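Local coordinates for protein soluble epoxide hydrolase (PDB 4INZ) that is a soluble epoxide hydrolase of the alpha/beta hydrolase fold, a single-chain enzyme with a central mixed sheet flanked by helices, at residues G120-F123 and A124-P128; Q155-A158 and S159-A162; E293-N296 and V297-N300. The protein carries 1 engineered substitution. One frame throughout, in Å; residues are numbered along the deposited sequence.

How the contacts relate
All three contacts are local, and they follow one another along the chain in numerical order. Contact 1 (120-128) ends helix 115-126 and contact 3 (293-300) lies within helix 291-303, the last of the chain; both helices pack on the central sheet of the alpha/beta hydrolase core and both touch strands 131-137 and 248-253. Contact 2 (155-162), where one short helix passes into the next, belongs to the helical insertion between those two strands, probably the cap usual in this family. The nearest atoms of contact 1 and contact 2 are about 13 Å apart. Between contact 2 and contact 3 the nearest atoms are about 19 Å apart, so core and insertion contacts stay separate.

Contact 1 of 3, residues G120-F123 and A124-P128; sequences GWTF and AYRYP
This is a buried contact within one helix, where the last turns of helix 115-126 run out into a loop in the alpha/beta hydrolase fold. Phe123 and Tyr127 pack one turn apart. CB of Tyr127 sits over one face of the Phe123 ring, 4.1 Å from its centroid, a CH-pi contact displaced toward the ring's rim. The two rings are nearly parallel, planes at 23°, but slid so far that they barely overlap; they meet mainly through Phe123 CE1 and Tyr127 CD2, 3.7 Å apart. Phe123 reaches this place because its CG is anti to the backbone N (chi1 178°), which swings the ring out beside its own carbonyl carbon, on the side where Tyr127 comes round.

The backbone holds the pair together: Tyr127 N donates to Phe123 O at 2.7 Å, although Tyr127 is the first residue to leave helical angles. Further round, CG2 of Thr122 lies over a face of the Arg126 guanidinium, 3.6 Å from NE, while the extended arginine runs alongside it. The charged end goes on to a salt bridge with Asp90 and a hydrogen bond to Pro238 O, a double hold that should restrict its rotation. On another side, Tyr125 CE2 comes within 4.1 Å of Trp121 CE3, and Tyr125 OH bonds to His141 and Glu242 O.

The helix is the crossover of a beta-alpha-beta unit between strands 108-112 and 131-137. Trp121 packs on strands 131-137 and 248-253, Ala124 on Val131, and Phe123 reaches both Val131 and helix 89-102.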
loop_
_atom_site.group_PDB
_atom_site.type_symbol
_atom_site.label_atom_id
_atom_site.label_comp_id
_atom_site.label_asym_id
_atom_site.label_seq_id
_atom_site.Cartn_x
_atom_site.Cartn_y
_atom_site.Cartn_z
ATOM N N GLY A 120 -3.256 -5.500 -2.200
ATOM C CA GLY A 120 -2.368 -6.644 -2.302
ATOM C C GLY A 120 -2.815 -7.870 -1.527
ATOM O O GLY A 120 -2.691 -8.986 -2.031
ATOM N N TRP A 121 -3.311 -7.680 -0.303
ATOM C CA TRP A 121 -3.862 -8.799 0.460
ATOM C C TRP A 121 -5.009 -9.405 -0.335
ATOM O O TRP A 121 -5.093 -10.627 -0.507
ATOM C CB TRP A 121 -4.399 -8.339 1.821
ATOM C CG TRP A 121 -3.376 -8.196 2.951
ATOM C CD1 TRP A 121 -2.962 -7.031 3.534
ATOM C CD2 TRP A 121 -2.703 -9.254 3.655
ATOM N NE1 TRP A 121 -2.053 -7.294 4.536
ATOM C CE2 TRP A 121 -1.878 -8.652 4.630
ATOM C CE3 TRP A 121 -2.705 -10.649 3.545
ATOM C CZ2 TRP A 121 -1.073 -9.395 5.495
ATOM C CZ3 TRP A 121 -1.902 -11.388 4.402
ATOM C CH2 TRP A 121 -1.101 -10.760 5.367
ATOM N N THR A 122 -5.895 -8.540 -0.819
ATOM C CA THR A 122 -7.054 -8.990 -1.584
ATOM C C THR A 122 -6.614 -9.763 -2.831
ATOM O O THR A 122 -7.159 -10.825 -3.143
ATOM C CB THR A 122 -7.960 -7.807 -1.972
ATOM O OG1 THR A 122 -8.390 -7.130 -0.782
ATOM C CG2 THR A 122 -9.182 -8.288 -2.742
ATOM N N PHE A 123 -5.612 -9.236 -3.525
ATOM C CA PHE A 123 -5.077 -9.896 -4.708
ATOM C C PHE A 123 -4.480 -11.265 -4.373
ATOM O O PHE A 123 -4.688 -12.235 -5.104
ATOM C CB PHE A 123 -4.017 -9.022 -5.389
ATOM C CG PHE A 123 -3.390 -9.673 -6.584
ATOM C CD1 PHE A 123 -4.037 -9.656 -7.815
ATOM C CD2 PHE A 123 -2.178 -10.337 -6.474
ATOM C CE1 PHE A 123 -3.471 -10.271 -8.920
ATOM C CE2 PHE A 123 -1.604 -10.947 -7.575
ATOM C CZ PHE A 123 -2.255 -10.919 -8.801
ATOM N N ALA A 124 -3.722 -11.339 -3.280
ATOM C CA ALA A 124 -3.102 -12.601 -2.874
ATOM C C ALA A 124 -4.153 -13.655 -2.530
ATOM O O ALA A 124 -3.987 -14.836 -2.840
ATOM C CB ALA A 124 -2.155 -12.384 -1.688
ATOM N N TYR A 125 -5.234 -13.226 -1.886
ATOM C CA TYR A 125 -6.313 -14.141 -1.531
ATOM C C TYR A 125 -7.033 -14.668 -2.772
ATOM O O TYR A 125 -7.381 -15.846 -2.849
ATOM C CB TYR A 125 -7.316 -13.458 -0.594
ATOM C CG TYR A 125 -7.041 -13.662 0.882
ATOM C CD1 TYR A 125 -7.606 -14.733 1.575
ATOM C CD2 TYR A 125 -6.227 -12.781 1.588
ATOM C CE1 TYR A 125 -7.363 -14.922 2.927
ATOM C CE2 TYR A 125 -5.977 -12.963 2.938
ATOM C CZ TYR A 125 -6.548 -14.035 3.604
ATOM O OH TYR A 125 -6.301 -14.216 4.948
ATOM N N ARG A 126 -7.258 -13.789 -3.742
ATOM C CA ARG A 126 -8.012 -14.159 -4.934
ATOM C C ARG A 126 -7.137 -14.854 -5.974
ATOM O O ARG A 126 -7.601 -15.737 -6.696
ATOM C CB ARG A 126 -8.688 -12.934 -5.550
ATOM C CG ARG A 126 -9.711 -12.263 -4.650
ATOM C CD ARG A 126 -10.411 -11.119 -5.369
ATOM N NE ARG A 126 -11.416 -10.473 -4.527
ATOM C CZ ARG A 126 -12.070 -9.361 -4.857
ATOM N NH1 ARG A 126 -11.824 -8.761 -6.018
ATOM N NH2 ARG A 126 -12.966 -8.845 -4.022
ATOM N N TYR A 127 -5.873 -14.453 -6.046
ATOM C CA TYR A 127 -4.953 -15.002 -7.036
ATOM C C TYR A 127 -3.663 -15.486 -6.384
ATOM O O TYR A 127 -2.576 -15.040 -6.757
ATOM C CB TYR A 127 -4.605 -13.949 -8.094
ATOM C CG TYR A 127 -5.760 -13.494 -8.960
ATOM C CD1 TYR A 127 -6.061 -14.150 -10.148
ATOM C CD2 TYR A 127 -6.530 -12.392 -8.609
ATOM C CE1 TYR A 127 -7.108 -13.733 -10.953
ATOM C CE2 TYR A 127 -7.578 -11.964 -9.411
ATOM C CZ TYR A 127 -7.863 -12.639 -10.579
ATOM O OH TYR A 127 -8.902 -12.220 -11.382
ATOM N N PRO A 128 -3.774 -16.410 -5.420
ATOM C CA PRO A 128 -2.580 -16.854 -4.694
ATOM C C PRO A 128 -1.515 -17.446 -5.613
ATOM O O PRO A 128 -0.343 -17.458 -5.247
ATOM C CB PRO A 128 -3.125 -17.920 -3.739
ATOM C CG PRO A 128 -4.426 -18.353 -4.345
ATOM C CD PRO A 128 -4.982 -17.127 -4.982
#

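Contact 2 of 3, residues Q155-A158 and S159-A162. Engineered in segment 159-162: Ala162 (natural residue Met).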
loop_
_atom_site.group_PDB
_atom_site.type_symbol
_atom_site.label_atom_id
_atom_site.label_comp_id
_atom_site.label_asym_id
_atom_site.label_seq_id
_atom_site.Cartn_x
_atom_site.Cartn_y
_atom_site.Cartn_z
ATOM N N GLN A 155 -8.807 1.924 17.219
ATOM C CA GLN A 155 -8.788 1.820 15.763
ATOM C C GLN A 155 -9.914 2.641 15.152
ATOM O O GLN A 155 -9.764 3.229 14.077
ATOM C CB GLN A 155 -8.909 0.371 15.300
ATOM C CG GLN A 155 -8.792 0.236 13.789
ATOM C CD GLN A 155 -7.470 0.773 13.265
ATOM O OE1 GLN A 155 -7.427 1.752 12.500
ATOM N NE2 GLN A 155 -6.383 0.139 13.674
ATOM N N GLN A 156 -11.051 2.665 15.834
ATOM C CA GLN A 156 -12.181 3.459 15.374
ATOM C C GLN A 156 -11.804 4.937 15.297
ATOM O O GLN A 156 -12.109 5.617 14.314
ATOM C CB GLN A 156 -13.385 3.242 16.292
ATOM C CG GLN A 156 -14.021 1.874 16.114
ATOM C CD GLN A 156 -15.054 1.562 17.177
ATOM O OE1 GLN A 156 -15.309 2.372 18.066
ATOM N NE2 GLN A 156 -15.657 0.380 17.091
ATOM N N LYS A 157 -11.132 5.427 16.336
ATOM C CA LYS A 157 -10.664 6.807 16.358
ATOM C C LYS A 157 -9.600 7.027 15.290
ATOM O O LYS A 157 -9.642 8.006 14.548
ATOM C CB LYS A 157 -10.095 7.165 17.733
ATOM C CG LYS A 157 -9.630 8.613 17.854
ATOM C CD LYS A 157 -9.040 8.901 19.235
ATOM C CE LYS A 157 -8.708 10.383 19.415
ATOM N NZ LYS A 157 -9.925 11.240 19.541
ATOM N N ALA A 158 -8.647 6.106 15.222
ATOM C CA ALA A 158 -7.553 6.199 14.263
ATOM C C ALA A 158 -8.060 6.278 12.827
ATOM O O ALA A 158 -7.444 6.929 11.985
ATOM C CB ALA A 158 -6.609 5.009 14.422
ATOM N N SER A 159 -9.183 5.618 12.554
ATOM C CA SER A 159 -9.693 5.506 11.187
ATOM C C SER A 159 -10.746 6.559 10.839
ATOM O O SER A 159 -11.297 6.540 9.740
ATOM C CB SER A 159 -10.268 4.105 10.935
ATOM O OG SER A 159 -9.253 3.109 10.956
ATOM N N GLU A 160 -11.019 7.472 11.770
ATOM C CA GLU A 160 -12.066 8.474 11.582
ATOM C C GLU A 160 -11.829 9.326 10.343
ATOM O O GLU A 160 -12.771 9.861 9.761
ATOM C CB GLU A 160 -12.182 9.380 12.811
ATOM C CG GLU A 160 -12.825 8.720 14.022
ATOM C CD GLU A 160 -12.867 9.638 15.232
ATOM O OE1 GLU A 160 -13.427 9.232 16.276
ATOM O OE2 GLU A 160 -12.336 10.768 15.140
ATOM N N TYR A 161 -10.568 9.451 9.941
ATOM C CA TYR A 161 -10.231 10.265 8.779
ATOM C C TYR A 161 -10.865 9.705 7.507
ATOM O O TYR A 161 -11.148 10.451 6.571
ATOM C CB TYR A 161 -8.711 10.392 8.616
ATOM C CG TYR A 161 -8.036 9.105 8.211
ATOM C CD1 TYR A 161 -7.641 8.178 9.165
ATOM C CD2 TYR A 161 -7.798 8.812 6.869
ATOM C CE1 TYR A 161 -7.029 6.993 8.799
ATOM C CE2 TYR A 161 -7.186 7.629 6.493
ATOM C CZ TYR A 161 -6.807 6.723 7.462
ATOM O OH TYR A 161 -6.198 5.547 7.095
ATOM N N ALA A 162 -11.088 8.394 7.472
ATOM C CA ALA A 162 -11.690 7.763 6.297
ATOM C C ALA A 162 -13.121 8.252 6.083
ATOM O O ALA A 162 -13.569 8.421 4.946
ATOM C CB ALA A 162 -11.652 6.253 6.421
#
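Ser159 turns back onto Gln155 where helix 153-158 gives way to helix 160-164, a local junction between two short helices. The carbonyl O of Gln155 takes two donors from this one serine: the backbone N of Ser159 at 2.9 Å, with a bent N-H...O angle of 134°, and, more weakly, OG at 3.2 Å. With OG beside its own backbone N (chi1 -67°), the hydroxyl can reach the same oxygen. Ser159 N also makes a weak bond to Gln156 O, so this amide is shared between two carbonyls.

One residue on, Glu160 N gives a straight hydrogen bond to Lys157 O, 3.1 Å at 164°, but approaches from above the carbonyl plane rather than along a lone pair. The i to i+3 spacing marks the break from alpha-helical pairing. The Glu160 side chain runs extended beyond CG, which lies 3.2 Å from Gln156 O. Ala158 O lies in the plane of the Tyr161 ring at its edge, 3.1 Å from CD1. The amide of Gln156 is satisfied beyond the junction, by Lys153 NZ and Leu149 O.

The junction belongs to the helical region inserted between strands 131-137 and 248-253 of the alpha/beta hydrolase fold, consistent with a cap. Gln155 and Ser159 rest on helix 142-151, Ala158 touches Met260, and Tyr161 touches Thr258.

Contact 3 of 3, residues E293-N296 and V297-N300; sequences EVNN and VMWN
Met298 lies alongside Val294, the two side chains pointing the same way, with its SD 3.8 Å from CG1 of the valine. They are one turn apart on helix 291-303, the C-terminal helix that packs against the central sheet of the alpha/beta hydrolase fold. The CG of the methionine, beside the backbone N (chi1 -68°), runs 3.4 Å from Val294 O, the carbonyl that also accepts Met298 N at 2.9 Å; the chain then bends at its last torsion. This buried flank presses on the sheet: Val294 touches Ile251 and Phe137, and Met298 touches Ile251 and Ile135.

Val297 continues the same sheet-facing side, meeting Gln249, Ile251 and His277, while its CG2 branch comes 3.3 Å from Glu293 O. That oxygen is the acceptor for Val297 N, so one carbonyl meets both the amide and a methyl of the same residue.

Met298 also reaches from the sheet side to Gln57 and Phe61 of helix 55-61, and Asn295 and Trp299 continue the face turned to that helix. Asn295, also beside Met298, turns its amide across to it, where OD1 takes a hydrogen bond from Gln57 and ND2 gives a weak one to His56 O; having a partner for each end fixes which way the buried amide is turned. Trp299 meets the ring of Phe61 and donates its indole N-H to Glu60. Between Asn295 and Trp299 the backbone bond is nearly straight, N to O 3.0 Å at 169°, and the indole's CD1 sits 3.3 Å from that same Asn295 O.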
loop_
_atom_site.group_PDB
_atom_site.type_symbol
_atom_site.label_atom_id
_atom_site.label_comp_id
_atom_site.label_asym_id
_atom_site.label_seq_id
_atom_site.Cartn_x
_atom_site.Cartn_y
_atom_site.Cartn_z
ATOM N N GLU A 293 17.093 -1.812 8.701
ATOM C CA GLU A 293 16.418 -2.832 9.510
ATOM C C GLU A 293 15.401 -3.609 8.663
ATOM O O GLU A 293 15.326 -4.844 8.713
ATOM C CB GLU A 293 15.714 -2.195 10.710
ATOM C CG GLU A 293 15.043 -3.226 11.593
ATOM C CD GLU A 293 14.459 -2.647 12.860
ATOM O OE1 GLU A 293 14.666 -1.441 13.121
ATOM O OE2 GLU A 293 13.798 -3.406 13.605
ATOM N N VAL A 294 14.604 -2.874 7.899
ATOM C CA VAL A 294 13.600 -3.482 7.032
ATOM C C VAL A 294 14.236 -4.405 5.992
ATOM O O VAL A 294 13.797 -5.551 5.792
ATOM C CB VAL A 294 12.771 -2.396 6.316
ATOM C CG1 VAL A 294 12.004 -2.989 5.140
ATOM C CG2 VAL A 294 11.821 -1.712 7.308
ATOM N N ASN A 295 15.276 -3.912 5.330
ATOM C CA ASN A 295 15.917 -4.689 4.272
ATOM C C ASN A 295 16.481 -5.998 4.798
ATOM O O ASN A 295 16.402 -7.035 4.134
ATOM C CB ASN A 295 16.996 -3.867 3.563
ATOM C CG ASN A 295 16.402 -2.803 2.650
ATOM O OD1 ASN A 295 15.196 -2.811 2.377
ATOM N ND2 ASN A 295 17.249 -1.892 2.161
ATOM N N ASN A 296 17.034 -5.964 6.004
ATOM C CA ASN A 296 17.613 -7.177 6.567
ATOM C C ASN A 296 16.545 -8.211 6.915
ATOM O O ASN A 296 16.774 -9.415 6.787
ATOM C CB ASN A 296 18.499 -6.860 7.771
ATOM C CG ASN A 296 19.839 -6.280 7.358
ATOM O OD1 ASN A 296 20.275 -6.458 6.219
ATOM N ND2 ASN A 296 20.495 -5.578 8.278
ATOM N N VAL A 297 15.381 -7.734 7.344
ATOM C CA VAL A 297 14.257 -8.624 7.634
ATOM C C VAL A 297 13.705 -9.224 6.338
ATOM O O VAL A 297 13.377 -10.417 6.280
ATOM C CB VAL A 297 13.135 -7.898 8.414
ATOM C CG1 VAL A 297 11.893 -8.791 8.531
ATOM C CG2 VAL A 297 13.639 -7.499 9.808
ATOM N N MET A 298 13.622 -8.405 5.293
ATOM C CA MET A 298 13.169 -8.904 3.999
ATOM C C MET A 298 14.091 -10.009 3.506
ATOM O O MET A 298 13.621 -11.063 3.090
ATOM C CB MET A 298 13.058 -7.774 2.970
ATOM C CG MET A 298 11.942 -6.791 3.289
ATOM S SD MET A 298 11.900 -5.374 2.164
ATOM C CE MET A 298 11.570 -6.188 0.596
ATOM N N TRP A 299 15.402 -9.778 3.564
ATOM C CA TRP A 299 16.362 -10.812 3.172
ATOM C C TRP A 299 16.168 -12.074 4.002
ATOM O O TRP A 299 16.165 -13.194 3.477
ATOM C CB TRP A 299 17.803 -10.327 3.340
ATOM C CG TRP A 299 18.319 -9.552 2.168
ATOM C CD1 TRP A 299 18.817 -8.279 2.176
ATOM C CD2 TRP A 299 18.385 -10.001 0.812
ATOM N NE1 TRP A 299 19.193 -7.911 0.907
ATOM C CE2 TRP A 299 18.937 -8.948 0.050
ATOM C CE3 TRP A 299 18.027 -11.188 0.165
ATOM C CZ2 TRP A 299 19.143 -9.050 -1.330
ATOM C CZ3 TRP A 299 18.238 -11.288 -1.211
ATOM C CH2 TRP A 299 18.790 -10.225 -1.938
ATOM N N ASN A 300 16.017 -11.891 5.306
ATOM C CA ASN A 300 15.856 -13.033 6.193
ATOM C C ASN A 300 14.671 -13.897 5.758
ATOM O O ASN A 300 14.764 -15.127 5.674
ATOM C CB ASN A 300 15.680 -12.564 7.633
ATOM C CG ASN A 300 15.712 -13.707 8.615
ATOM O OD1 ASN A 300 16.775 -14.278 8.892
ATOM N ND2 ASN A 300 14.546 -14.051 9.155
#